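Local coordinates for protein 16S rRNA (guanine(1405)-N(7))-methyltransferase (Klebsiella pneumoniae, PDB 6PI9) that probably methylates the N7 position of guanine 1405 in 16S rRNA with S-adenosyl-L-methionine as methyl donor, conferring resistance to various aminoglycosides, at residues A9-L13 against E45-R49; Q65-R69 against L149-T153; P98-W103 against T248-V254; I172-A177 against S203-P207. All coordinates share one frame; numbering follows the deposited sequence.

Interaction 1: A9-L13 against E45-R49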
loop_
_atom_site.group_PDB
_atom_site.type_symbol
_atom_site.label_atom_id
_atom_site.label_comp_id
_atom_site.label_asym_id
_atom_site.label_seq_id
_atom_site.Cartn_x
_atom_site.Cartn_y
_atom_site.Cartn_z
ATOM N N ALA A 9 0.143 11.806 -23.401
ATOM C CA ALA A 9 0.360 10.973 -22.223
ATOM C C ALA A 9 -0.415 11.519 -21.017
ATOM O O ALA A 9 -1.060 10.752 -20.289
ATOM C CB ALA A 9 1.853 10.893 -21.906
ATOM N N LEU A 10 -0.351 12.829 -20.785
ATOM C CA LEU A 10 -1.168 13.422 -19.722
ATOM C C LEU A 10 -2.647 13.132 -19.955
ATOM O O LEU A 10 -3.378 12.789 -19.021
ATOM C CB LEU A 10 -0.911 14.927 -19.656
ATOM C CG LEU A 10 -1.717 15.713 -18.622
ATOM C CD1 LEU A 10 -1.587 15.025 -17.270
ATOM C CD2 LEU A 10 -1.243 17.135 -18.549
ATOM N N ASP A 11 -3.108 13.261 -21.201
ATOM C CA ASP A 11 -4.516 12.965 -21.503
ATOM C C ASP A 11 -4.883 11.526 -21.148
ATOM O O ASP A 11 -5.992 11.260 -20.667
ATOM C CB ASP A 11 -4.804 13.228 -22.982
ATOM C CG ASP A 11 -4.811 14.685 -23.321
ATOM O OD1 ASP A 11 -4.939 15.513 -22.377
ATOM O OD2 ASP A 11 -4.728 15.020 -24.526
ATOM N N ALA A 12 -3.972 10.571 -21.388
ATOM C CA ALA A 12 -4.244 9.192 -21.002
ATOM C C ALA A 12 -4.358 9.045 -19.500
ATOM O O ALA A 12 -5.095 8.174 -19.024
ATOM C CB ALA A 12 -3.140 8.234 -21.497
ATOM N N LEU A 13 -3.672 9.856 -18.782
ATOM C CA LEU A 13 -3.786 9.798 -17.393
ATOM C C LEU A 13 -5.106 10.433 -16.974
ATOM O O LEU A 13 -5.857 9.868 -16.272
ATOM C CB LEU A 13 -2.635 10.575 -16.867
ATOM C CG LEU A 13 -1.801 10.145 -15.717
ATOM C CD1 LEU A 13 -1.519 8.693 -15.619
ATOM C CD2 LEU A 13 -0.568 10.958 -15.660
ATOM N N GLU A 45 4.114 8.868 -17.827
ATOM C CA GLU A 45 2.733 8.473 -17.544
ATOM C C GLU A 45 2.700 7.264 -16.604
ATOM O O GLU A 45 1.938 7.236 -15.642
ATOM C CB GLU A 45 2.028 8.161 -18.886
ATOM C CG GLU A 45 0.569 7.657 -18.775
ATOM C CD GLU A 45 0.066 7.062 -20.101
ATOM O OE1 GLU A 45 0.667 7.337 -21.164
ATOM O OE2 GLU A 45 -0.933 6.307 -20.087
ATOM N N LYS A 46 3.446 6.206 -16.935
ATOM C CA LYS A 46 3.490 5.060 -16.033
ATOM C C LYS A 46 3.999 5.473 -14.650
ATOM O O LYS A 46 3.454 5.043 -13.615
ATOM C CB LYS A 46 4.392 3.954 -16.608
ATOM C CG LYS A 46 3.924 3.383 -17.948
ATOM C CD LYS A 46 4.976 2.435 -18.654
ATOM C CE LYS A 46 4.444 2.046 -20.043
ATOM N NZ LYS A 46 5.398 1.312 -20.949
ATOM N N ALA A 47 5.050 6.305 -14.608
ATOM C CA ALA A 47 5.563 6.751 -13.297
ATOM C C ALA A 47 4.507 7.545 -12.543
ATOM O O ALA A 47 4.394 7.449 -11.312
ATOM C CB ALA A 47 6.835 7.587 -13.469
ATOM N N ALA A 48 3.710 8.328 -13.254
ATOM C CA ALA A 48 2.698 9.135 -12.572
ATOM C C ALA A 48 1.575 8.253 -12.072
ATOM O O ALA A 48 1.021 8.479 -10.990
ATOM C CB ALA A 48 2.127 10.189 -13.530
ATOM N N ARG A 49 1.202 7.252 -12.866
ATOM C CA ARG A 49 0.193 6.316 -12.410
ATOM C C ARG A 49 0.660 5.634 -11.133
ATOM O O ARG A 49 -0.095 5.518 -10.161
ATOM C CB ARG A 49 -0.099 5.311 -13.530
ATOM C CG ARG A 49 -1.269 4.434 -13.233
ATOM C CD ARG A 49 -1.900 3.921 -14.514
ATOM N NE ARG A 49 -0.969 3.779 -15.627
ATOM C CZ ARG A 49 -1.099 4.379 -16.817
ATOM N NH1 ARG A 49 -2.146 5.173 -17.059
ATOM N NH2 ARG A 49 -0.190 4.157 -17.779
#
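Leu13 of helix 4-14 and Glu45 of helix 41-57 lead a small helix-helix contact in the N-terminal helical part of the chain, well away from its centre. The two axes run roughly in the same direction, crossing at -30°, and come within 9.9 Å of each other. Alanines face the partner helix on both sides: Ala9 and Ala12 on one, Ala48 on the other. Glu45 fills the seam between them. Its CG stands anti to the backbone N (chi1 177°) and the chain runs on extended, which carries the carboxylate across the surface of helix 4-14. There OE1 lies 3.8 Å from Ala9 CB, and OE2 comes to 3.3 Å from Ala12 CB. Leu13 answers from the other helix with its two methyl branches divided: CD2 meets Ala48 CB at 3.5 Å, while CD1 lies 3.9 Å from Glu45 CG and reaches the end of Arg49. No hydrogen bond spans the two helices. The charge of Glu45 is instead met one turn along its own helix, where Arg49 NH2 donates to OE2 over 3.2 Å in a salt bridge. That oxygen lies in the guanidinium plane but is approached from above the carboxylate plane, with NH1 adding a weak second bond. Helix 24-34 flanks the pair, its Phe31 touching Ala9 and Leu13, while Leu19 from a loop also packs on Leu13; on helix 41-57, Lys46 and Arg49 pack against Ala84 and Arg94 of the second subunit.

Interaction 2: Q65-R69 against L149-T153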
loop_
_atom_site.group_PDB
_atom_site.type_symbol
_atom_site.label_atom_id
_atom_site.label_comp_id
_atom_site.label_asym_id
_atom_site.label_seq_id
_atom_site.Cartn_x
_atom_site.Cartn_y
_atom_site.Cartn_z
ATOM N N GLN A 65 -16.190 2.116 -4.315
ATOM C CA GLN A 65 -16.795 3.406 -4.007
ATOM C C GLN A 65 -18.302 3.398 -4.262
ATOM O O GLN A 65 -19.074 3.942 -3.464
ATOM C CB GLN A 65 -16.119 4.493 -4.829
ATOM C CG GLN A 65 -16.605 5.879 -4.522
ATOM C CD GLN A 65 -15.717 6.911 -5.153
ATOM O OE1 GLN A 65 -14.530 6.994 -4.832
ATOM N NE2 GLN A 65 -16.271 7.686 -6.085
ATOM N N LYS A 66 -18.745 2.811 -5.373
ATOM C CA LYS A 66 -20.180 2.616 -5.551
ATOM C C LYS A 66 -20.729 1.642 -4.518
ATOM O O LYS A 66 -21.855 1.808 -4.037
ATOM C CB LYS A 66 -20.484 2.131 -6.967
ATOM C CG LYS A 66 -20.429 3.250 -7.984
ATOM C CD LYS A 66 -19.268 3.097 -8.950
ATOM C CE LYS A 66 -19.016 4.397 -9.725
ATOM N NZ LYS A 66 -18.570 5.530 -8.837
ATOM N N LYS A 67 -19.942 0.622 -4.164
ATOM C CA LYS A 67 -20.361 -0.300 -3.113
ATOM C C LYS A 67 -20.514 0.429 -1.787
ATOM O O LYS A 67 -21.522 0.255 -1.090
ATOM C CB LYS A 67 -19.365 -1.458 -2.992
ATOM C CG LYS A 67 -19.886 -2.786 -3.571
ATOM C CD LYS A 67 -18.796 -3.602 -4.272
ATOM C CE LYS A 67 -19.317 -4.985 -4.617
ATOM N NZ LYS A 67 -20.332 -4.931 -5.711
ATOM N N ALA A 68 -19.531 1.271 -1.431
ATOM C CA ALA A 68 -19.651 2.077 -0.221
ATOM C C ALA A 68 -20.867 2.987 -0.288
ATOM O O ALA A 68 -21.550 3.195 0.720
ATOM C CB ALA A 68 -18.378 2.898 -0.001
ATOM N N ARG A 69 -21.156 3.534 -1.473
ATOM C CA ARG A 69 -22.318 4.403 -1.644
ATOM C C ARG A 69 -23.598 3.685 -1.246
ATOM O O ARG A 69 -24.401 4.210 -0.468
ATOM C CB ARG A 69 -22.401 4.885 -3.095
ATOM C CG ARG A 69 -22.857 6.332 -3.268
ATOM C CD ARG A 69 -22.695 6.775 -4.706
ATOM N NE ARG A 69 -22.886 8.211 -4.871
ATOM C CZ ARG A 69 -24.076 8.799 -4.996
ATOM N NH1 ARG A 69 -25.190 8.076 -4.959
ATOM N NH2 ARG A 69 -24.157 10.115 -5.160
ATOM N N LEU A 149 -18.729 11.164 -0.858
ATOM C CA LEU A 149 -19.393 10.259 0.078
ATOM C C LEU A 149 -19.581 10.913 1.435
ATOM O O LEU A 149 -20.633 10.762 2.073
ATOM C CB LEU A 149 -18.578 8.978 0.231
ATOM C CG LEU A 149 -18.658 7.995 -0.937
ATOM C CD1 LEU A 149 -17.767 6.778 -0.662
ATOM C CD2 LEU A 149 -20.089 7.594 -1.191
ATOM N N VAL A 150 -18.564 11.642 1.886
ATOM C CA VAL A 150 -18.652 12.327 3.167
ATOM C C VAL A 150 -19.789 13.336 3.165
ATOM O O VAL A 150 -20.613 13.352 4.075
ATOM C CB VAL A 150 -17.313 12.984 3.493
ATOM C CG1 VAL A 150 -17.493 13.933 4.657
ATOM C CG2 VAL A 150 -16.317 11.869 3.819
ATOM N N ASN A 151 -19.847 14.198 2.146
ATOM C CA ASN A 151 -20.891 15.224 2.100
ATOM C C ASN A 151 -22.283 14.609 2.017
ATOM O O ASN A 151 -23.227 15.087 2.667
ATOM C CB ASN A 151 -20.658 16.161 0.904
ATOM C CG ASN A 151 -19.552 17.145 1.162
ATOM O OD1 ASN A 151 -19.439 17.627 2.278
ATOM N ND2 ASN A 151 -18.721 17.443 0.146
ATOM N N GLU A 152 -22.446 13.576 1.193
ATOM C CA GLU A 152 -23.749 12.928 1.062
ATOM C C GLU A 152 -24.188 12.293 2.376
ATOM O O GLU A 152 -25.341 12.436 2.800
ATOM C CB GLU A 152 -23.683 11.871 -0.035
ATOM C CG GLU A 152 -23.505 12.459 -1.416
ATOM C CD GLU A 152 -23.597 11.411 -2.508
ATOM O OE1 GLU A 152 -24.471 10.505 -2.388
ATOM O OE2 GLU A 152 -22.808 11.503 -3.483
ATOM N N THR A 153 -23.282 11.563 3.025
ATOM C CA THR A 153 -23.646 10.900 4.270
ATOM C C THR A 153 -23.987 11.927 5.338
ATOM O O THR A 153 -24.970 11.780 6.072
ATOM C CB THR A 153 -22.493 9.997 4.724
ATOM O OG1 THR A 153 -22.206 9.056 3.680
ATOM C CG2 THR A 153 -22.831 9.264 6.043
#
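Leu149 reaches from helix 144-157 to helix 63-75 and divides its two methyls between three residues there. CD1 sits 4.0 Å from Ala68 CB and 4.1 Å from Gln65 CG, while CD2 lies 3.7 Å from Arg69 CG. Beyond this apolar patch the extended Arg69 chain carries its guanidinium to Glu152. The side chains meet at about a right angle; Glu152 OE1 lies over one face of the guanidinium, the two planes being 67° apart. Arg69 NH2 and Glu152 OE2, 2.6 Å apart, form a salt bridge, but the hydrogen bond is weak (115°) and its detail doubtful, NH2 lying too close to the carboxylate, 3.0 Å from Glu152 CD. The helices run almost parallel, 9° between their directions, with axes 11.6 Å apart. Helix 144-157 follows strand 137-141 and precedes strand 162-165, as the connecting helix of a right-handed beta-alpha-beta crossover in the Rossmann-like methyltransferase fold, and helix 63-75 packs on its outer side. Further out, Leu124 touches Leu149, and His143 and Met60 pack on Gln65. Thr153, one turn beyond Leu149, donates its OG1 to Leu149 O at 2.8 Å, on the face opposite its own backbone N, and its side chain touches Leu72 and Trp75.

Interaction 3: P98-W103 against T248-V254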
loop_
_atom_site.group_PDB
_atom_site.type_symbol
_atom_site.label_atom_id
_atom_site.label_comp_id
_atom_site.label_asym_id
_atom_site.label_seq_id
_atom_site.Cartn_x
_atom_site.Cartn_y
_atom_site.Cartn_z
ATOM N N PRO A 98 -11.517 -2.000 14.251
ATOM C CA PRO A 98 -11.507 -2.843 15.459
ATOM C C PRO A 98 -11.031 -2.120 16.714
ATOM O O PRO A 98 -11.474 -2.464 17.817
ATOM C CB PRO A 98 -10.584 -4.006 15.063
ATOM C CG PRO A 98 -9.776 -3.525 13.955
ATOM C CD PRO A 98 -10.643 -2.545 13.200
ATOM N N GLY A 99 -10.168 -1.113 16.593
ATOM C CA GLY A 99 -9.769 -0.334 17.745
ATOM C C GLY A 99 -10.522 0.964 17.934
ATOM O O GLY A 99 -10.131 1.763 18.796
ATOM N N ALA A 100 -11.598 1.197 17.172
ATOM C CA ALA A 100 -12.239 2.507 17.175
ATOM C C ALA A 100 -12.700 2.912 18.564
ATOM O O ALA A 100 -12.567 4.077 18.949
ATOM C CB ALA A 100 -13.418 2.514 16.202
ATOM N N ASP A 101 -13.264 1.979 19.325
ATOM C CA ASP A 101 -13.711 2.320 20.669
ATOM C C ASP A 101 -12.538 2.804 21.515
ATOM O O ASP A 101 -12.544 3.932 22.025
ATOM C CB ASP A 101 -14.411 1.128 21.308
ATOM C CG ASP A 101 -15.760 0.842 20.672
ATOM O OD1 ASP A 101 -16.404 1.796 20.182
ATOM O OD2 ASP A 101 -16.181 -0.341 20.686
ATOM N N GLU A 102 -11.491 1.994 21.617
ATOM C CA GLU A 102 -10.287 2.455 22.289
ATOM C C GLU A 102 -9.806 3.804 21.734
ATOM O O GLU A 102 -9.426 4.697 22.500
ATOM C CB GLU A 102 -9.209 1.385 22.160
ATOM C CG GLU A 102 -7.981 1.745 22.887
ATOM C CD GLU A 102 -6.850 0.740 22.731
ATOM O OE1 GLU A 102 -7.072 -0.326 22.116
ATOM O OE2 GLU A 102 -5.734 1.021 23.232
ATOM N N TRP A 103 -9.839 3.980 20.399
ATOM C CA TRP A 103 -9.349 5.210 19.791
ATOM C C TRP A 103 -10.153 6.428 20.276
ATOM O O TRP A 103 -9.591 7.460 20.660
ATOM C CB TRP A 103 -9.414 5.067 18.260
ATOM C CG TRP A 103 -8.598 6.052 17.446
ATOM C CD1 TRP A 103 -7.369 5.835 16.855
ATOM C CD2 TRP A 103 -8.964 7.394 17.124
ATOM N NE1 TRP A 103 -6.948 6.971 16.205
ATOM C CE2 TRP A 103 -7.916 7.938 16.345
ATOM C CE3 TRP A 103 -10.082 8.197 17.427
ATOM C CZ2 TRP A 103 -7.944 9.236 15.875
ATOM C CZ3 TRP A 103 -10.111 9.486 16.967
ATOM C CH2 TRP A 103 -9.047 10.000 16.192
ATOM N N THR A 248 -0.217 3.675 21.146
ATOM C CA THR A 248 -0.518 2.912 19.931
ATOM C C THR A 248 -1.822 2.116 20.052
ATOM O O THR A 248 -1.976 1.327 20.982
ATOM C CB THR A 248 0.644 1.974 19.602
ATOM O OG1 THR A 248 1.810 2.770 19.344
ATOM C CG2 THR A 248 0.354 1.124 18.365
ATOM N N VAL A 249 -2.723 2.294 19.074
ATOM C CA VAL A 249 -4.076 1.699 19.021
ATOM C C VAL A 249 -4.218 1.002 17.671
ATOM O O VAL A 249 -4.263 1.679 16.638
ATOM C CB VAL A 249 -5.182 2.765 19.144
ATOM C CG1 VAL A 249 -6.550 2.100 19.342
ATOM C CG2 VAL A 249 -4.868 3.818 20.208
ATOM N N SER A 250 -4.272 -0.324 17.661
ATOM C CA SER A 250 -4.651 -1.079 16.456
ATOM C C SER A 250 -3.740 -0.767 15.251
ATOM O O SER A 250 -4.192 -0.452 14.139
ATOM C CB SER A 250 -6.128 -0.828 16.132
ATOM O OG SER A 250 -6.496 -1.403 14.892
ATOM N N ASP A 251 -2.432 -0.885 15.489
ATOM C CA ASP A 251 -1.361 -0.647 14.510
ATOM C C ASP A 251 -1.361 0.789 14.007
ATOM O O ASP A 251 -1.001 1.039 12.849
ATOM C CB ASP A 251 -1.416 -1.626 13.326
ATOM C CG ASP A 251 -0.942 -3.068 13.708
ATOM O OD1 ASP A 251 -1.722 -4.000 13.426
ATOM O OD2 ASP A 251 0.199 -3.266 14.251
ATOM N N GLU A 252 -1.789 1.732 14.859
ATOM C CA GLU A 252 -1.675 3.160 14.569
ATOM C C GLU A 252 -0.945 3.805 15.739
ATOM O O GLU A 252 -1.427 3.732 16.866
ATOM C CB GLU A 252 -3.083 3.784 14.372
ATOM C CG GLU A 252 -3.037 5.254 13.949
ATOM C CD GLU A 252 -4.391 5.744 13.463
ATOM O OE1 GLU A 252 -5.404 5.143 13.841
ATOM O OE2 GLU A 252 -4.445 6.700 12.673
ATOM N N LEU A 253 0.208 4.427 15.471
ATOM C CA LEU A 253 0.912 5.218 16.485
ATOM C C LEU A 253 0.313 6.618 16.515
ATOM O O LEU A 253 0.342 7.315 15.491
ATOM C CB LEU A 253 2.398 5.308 16.139
ATOM C CG LEU A 253 3.273 6.331 16.919
ATOM C CD1 LEU A 253 3.353 6.008 18.413
ATOM C CD2 LEU A 253 4.654 6.342 16.235
ATOM N N VAL A 254 -0.190 7.040 17.681
ATOM C CA VAL A 254 -0.988 8.268 17.803
ATOM C C VAL A 254 -0.242 9.246 18.710
ATOM O O VAL A 254 0.185 8.872 19.786
ATOM C CB VAL A 254 -2.385 7.991 18.404
ATOM C CG1 VAL A 254 -3.221 9.334 18.472
ATOM C CG2 VAL A 254 -3.133 6.902 17.620
HETATM O O HOH W 1 -3.621 -0.253 22.239
#
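Gly99 and Ser250 bring the two backbones together, their CA atoms 5.3 Å apart. Gly99 is the N-cap residue of helix 100-111, while Ser250 lies in the tight turn joining strands 241-248 and 252-259. Ser250 and Asp251 both have positive phi, and Val249 N bonds to Glu252 O, with a weak return bond, closing a two-residue beta hairpin with a type I' turn. Gly99 CA lies 4.0 Å from Ser250 CB, backbone against side chain. Val249 is the wedge: its CG1, anti to the backbone N (chi1 -170°), points at the first helical turn, 3.6 Å from Gly99 O and 3.7 Å from Glu102 CD. The extended Glu102 comes from the opposite direction and reaches Thr248 through a water, which donates to Glu102 OE2 and to Thr248 O; Arg106 holds the same carboxylate oxygen in a salt bridge. This hairpin is formed by the last two strands of the Rossmann-like methyltransferase sheet, beside the cofactor pocket. Trp103 turns the NE1 corner of its indole to the strand, its side chain crossing that of Glu252 at a slant, with NE1 4.1 Å from Val254 CG2 and 3.4 Å from Glu252 OE1. Glu252 OE1 has its salt bridge with Arg96, a residue that binds S-adenosyl-L-homocysteine, while OE2 is hydrogen-bonded to Thr212. Ser250 OG bonds to Glu95 O, and Met183 of strand 179-183 touches both Trp103 and Glu252.

Interaction 4: I172-A177 against S203-P207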
loop_
_atom_site.group_PDB
_atom_site.type_symbol
_atom_site.label_atom_id
_atom_site.label_comp_id
_atom_site.label_asym_id
_atom_site.label_seq_id
_atom_site.Cartn_x
_atom_site.Cartn_y
_atom_site.Cartn_z
ATOM N N ILE A 172 -1.966 25.243 2.232
ATOM C CA ILE A 172 -1.955 25.045 3.689
ATOM C C ILE A 172 -3.309 25.479 4.181
ATOM O O ILE A 172 -3.678 26.669 3.995
ATOM C CB ILE A 172 -0.802 25.826 4.336
ATOM C CG1 ILE A 172 0.497 25.027 4.138
ATOM C CG2 ILE A 172 -1.062 26.045 5.821
ATOM C CD1 ILE A 172 1.691 25.644 4.821
ATOM N N PRO A 173 -4.183 24.571 4.643
ATOM C CA PRO A 173 -5.565 24.947 4.978
ATOM C C PRO A 173 -5.600 26.131 5.911
ATOM O O PRO A 173 -4.890 26.154 6.932
ATOM C CB PRO A 173 -6.133 23.705 5.653
ATOM C CG PRO A 173 -5.316 22.538 4.989
ATOM C CD PRO A 173 -3.944 23.107 4.760
ATOM N N ALA A 174 -6.442 27.114 5.559
ATOM C CA ALA A 174 -6.536 28.370 6.290
ATOM C C ALA A 174 -7.682 28.397 7.305
ATOM O O ALA A 174 -7.859 29.410 7.994
ATOM C CB ALA A 174 -6.680 29.530 5.304
ATOM N N GLU A 175 -8.443 27.313 7.436
ATOM C CA GLU A 175 -9.593 27.315 8.324
ATOM C C GLU A 175 -9.145 27.416 9.778
ATOM O O GLU A 175 -8.042 26.983 10.144
ATOM C CB GLU A 175 -10.432 26.052 8.119
ATOM C CG GLU A 175 -11.121 26.030 6.749
ATOM C CD GLU A 175 -10.291 25.340 5.670
ATOM O OE1 GLU A 175 -10.862 25.040 4.596
ATOM O OE2 GLU A 175 -9.080 25.084 5.903
ATOM N N GLU A 176 -10.011 28.021 10.597
ATOM C CA GLU A 176 -9.901 28.003 12.050
ATOM C C GLU A 176 -10.547 26.749 12.600
ATOM O O GLU A 176 -11.669 26.411 12.218
ATOM C CB GLU A 176 -10.636 29.184 12.665
ATOM C CG GLU A 176 -10.134 30.481 12.233
ATOM C CD GLU A 176 -9.888 31.431 13.378
ATOM O OE1 GLU A 176 -8.813 32.057 13.356
ATOM O OE2 GLU A 176 -10.776 31.602 14.258
ATOM N N ALA A 177 -9.893 26.114 13.565
ATOM C CA ALA A 177 -10.535 24.968 14.186
ATOM C C ALA A 177 -9.998 24.756 15.596
ATOM O O ALA A 177 -8.990 25.336 16.003
ATOM C CB ALA A 177 -10.354 23.716 13.340
ATOM N N SER A 203 1.992 25.741 10.370
ATOM C CA SER A 203 1.102 26.770 9.840
ATOM C C SER A 203 -0.383 26.534 10.099
ATOM O O SER A 203 -1.183 27.479 9.915
ATOM C CB SER A 203 1.302 26.919 8.321
ATOM O OG SER A 203 2.613 27.359 7.998
ATOM N N LEU A 204 -0.784 25.315 10.483
ATOM C CA LEU A 204 -2.190 25.048 10.776
ATOM C C LEU A 204 -2.710 25.955 11.891
ATOM O O LEU A 204 -2.017 26.228 12.877
ATOM C CB LEU A 204 -2.367 23.575 11.152
ATOM C CG LEU A 204 -2.307 22.653 9.941
ATOM C CD1 LEU A 204 -2.238 21.188 10.397
ATOM C CD2 LEU A 204 -3.480 22.891 8.950
ATOM N N ARG A 205 -3.934 26.444 11.723
ATOM C CA ARG A 205 -4.498 27.385 12.694
ATOM C C ARG A 205 -5.394 26.655 13.684
ATOM O O ARG A 205 -6.542 27.043 13.881
ATOM C CB ARG A 205 -5.262 28.485 11.967
ATOM C CG ARG A 205 -4.407 29.380 11.085
ATOM C CD ARG A 205 -5.295 30.196 10.156
ATOM N NE ARG A 205 -4.545 31.202 9.404
ATOM C CZ ARG A 205 -5.066 31.960 8.435
ATOM N NH1 ARG A 205 -6.342 31.823 8.089
ATOM N NH2 ARG A 205 -4.312 32.866 7.814
ATOM N N ALA A 206 -4.903 25.561 14.275
ATOM C CA ALA A 206 -5.636 24.830 15.305
ATOM C C ALA A 206 -4.673 24.599 16.469
ATOM O O ALA A 206 -3.499 24.228 16.243
ATOM C CB ALA A 206 -6.189 23.489 14.799
ATOM N N PRO A 207 -5.125 24.787 17.707
ATOM C CA PRO A 207 -4.206 24.637 18.842
ATOM C C PRO A 207 -3.897 23.201 19.210
ATOM O O PRO A 207 -2.931 22.976 19.962
ATOM C CB PRO A 207 -4.954 25.334 19.980
ATOM C CG PRO A 207 -6.381 25.195 19.623
ATOM C CD PRO A 207 -6.440 25.306 18.130
HETATM O O HOH W 2 -5.733 25.828 9.547
HETATM O O HOH W 3 -3.024 28.715 7.777
HETATM O O HOH W 4 -7.784 28.182 15.726
#
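Arg205 NH1 donates to Ala174 O over 2.9 Å and so ties two loops that run side by side, each leading into a strand of the central sheet. The nitrogen lies in the carbonyl plane, on a lone pair, although the oxygen is tilted 28° from the guanidinium plane and the N-H is bent to 135°. An extended Arg205 chain brings the group there, passing its CD close to the same oxygen. Between the backbones, a long, weak bond from Ala177 N to Arg205 O, 3.5 Å, is the one direct N-H...O bond. Waters do the rest. One accepts from Arg205 N and donates to both Pro173 O and Glu175 O, the latter at 2.6 Å; a second joins Pro173 O to Ser203 O; a third joins Ala177 O to Arg205 O. Ala177 O is also approached by Ala206 CA in a CA-H...O contact. Apolar groups close one end of the seam: Ile172 CG2 rests 3.5 Å from Ser203 CB, and Pro173 CD lies 4.2 Å from Leu204 CD2. At the other, Ala177 CB and Ala206 CB are 4.4 Å apart. Ser203 OG is hydrogen-bonded to Glu199 O of helix 196-203, and the Glu175 carboxylate forms a salt bridge with Arg164. Toward the sheet and the cofactor site, Pro173 packs on Leu168, which binds S-adenosyl-L-homocysteine, and Leu204 on Leu120 of strand 117-120. The two loops are thus joined largely through solvent: main-chain carbonyls supply the acceptors, and waters rather than direct bonds satisfy most of them across the seam.

From the N terminus, interaction 1 closes first, bringing helix 41-57 alongside helix 4-14 in the N-terminal helical part. The next helix, 63-75, opens interaction 2, which closes on helix 144-157 beside the Rossmann-like sheet. Before it closes, interaction 3 opens at the start of helix 100-111, so the two cross along the chain; interaction 3 ends only at the hairpin of strands 241-248 and 252-259. Interaction 4, joining the loops before strands 179-183 and 208-214, opens and closes within that long span. No two contacts touch: interactions 1 and 3 lie on opposite sides of the chain's centre, and interactions 2 and 4 are about 12 Å apart at their nearest atoms.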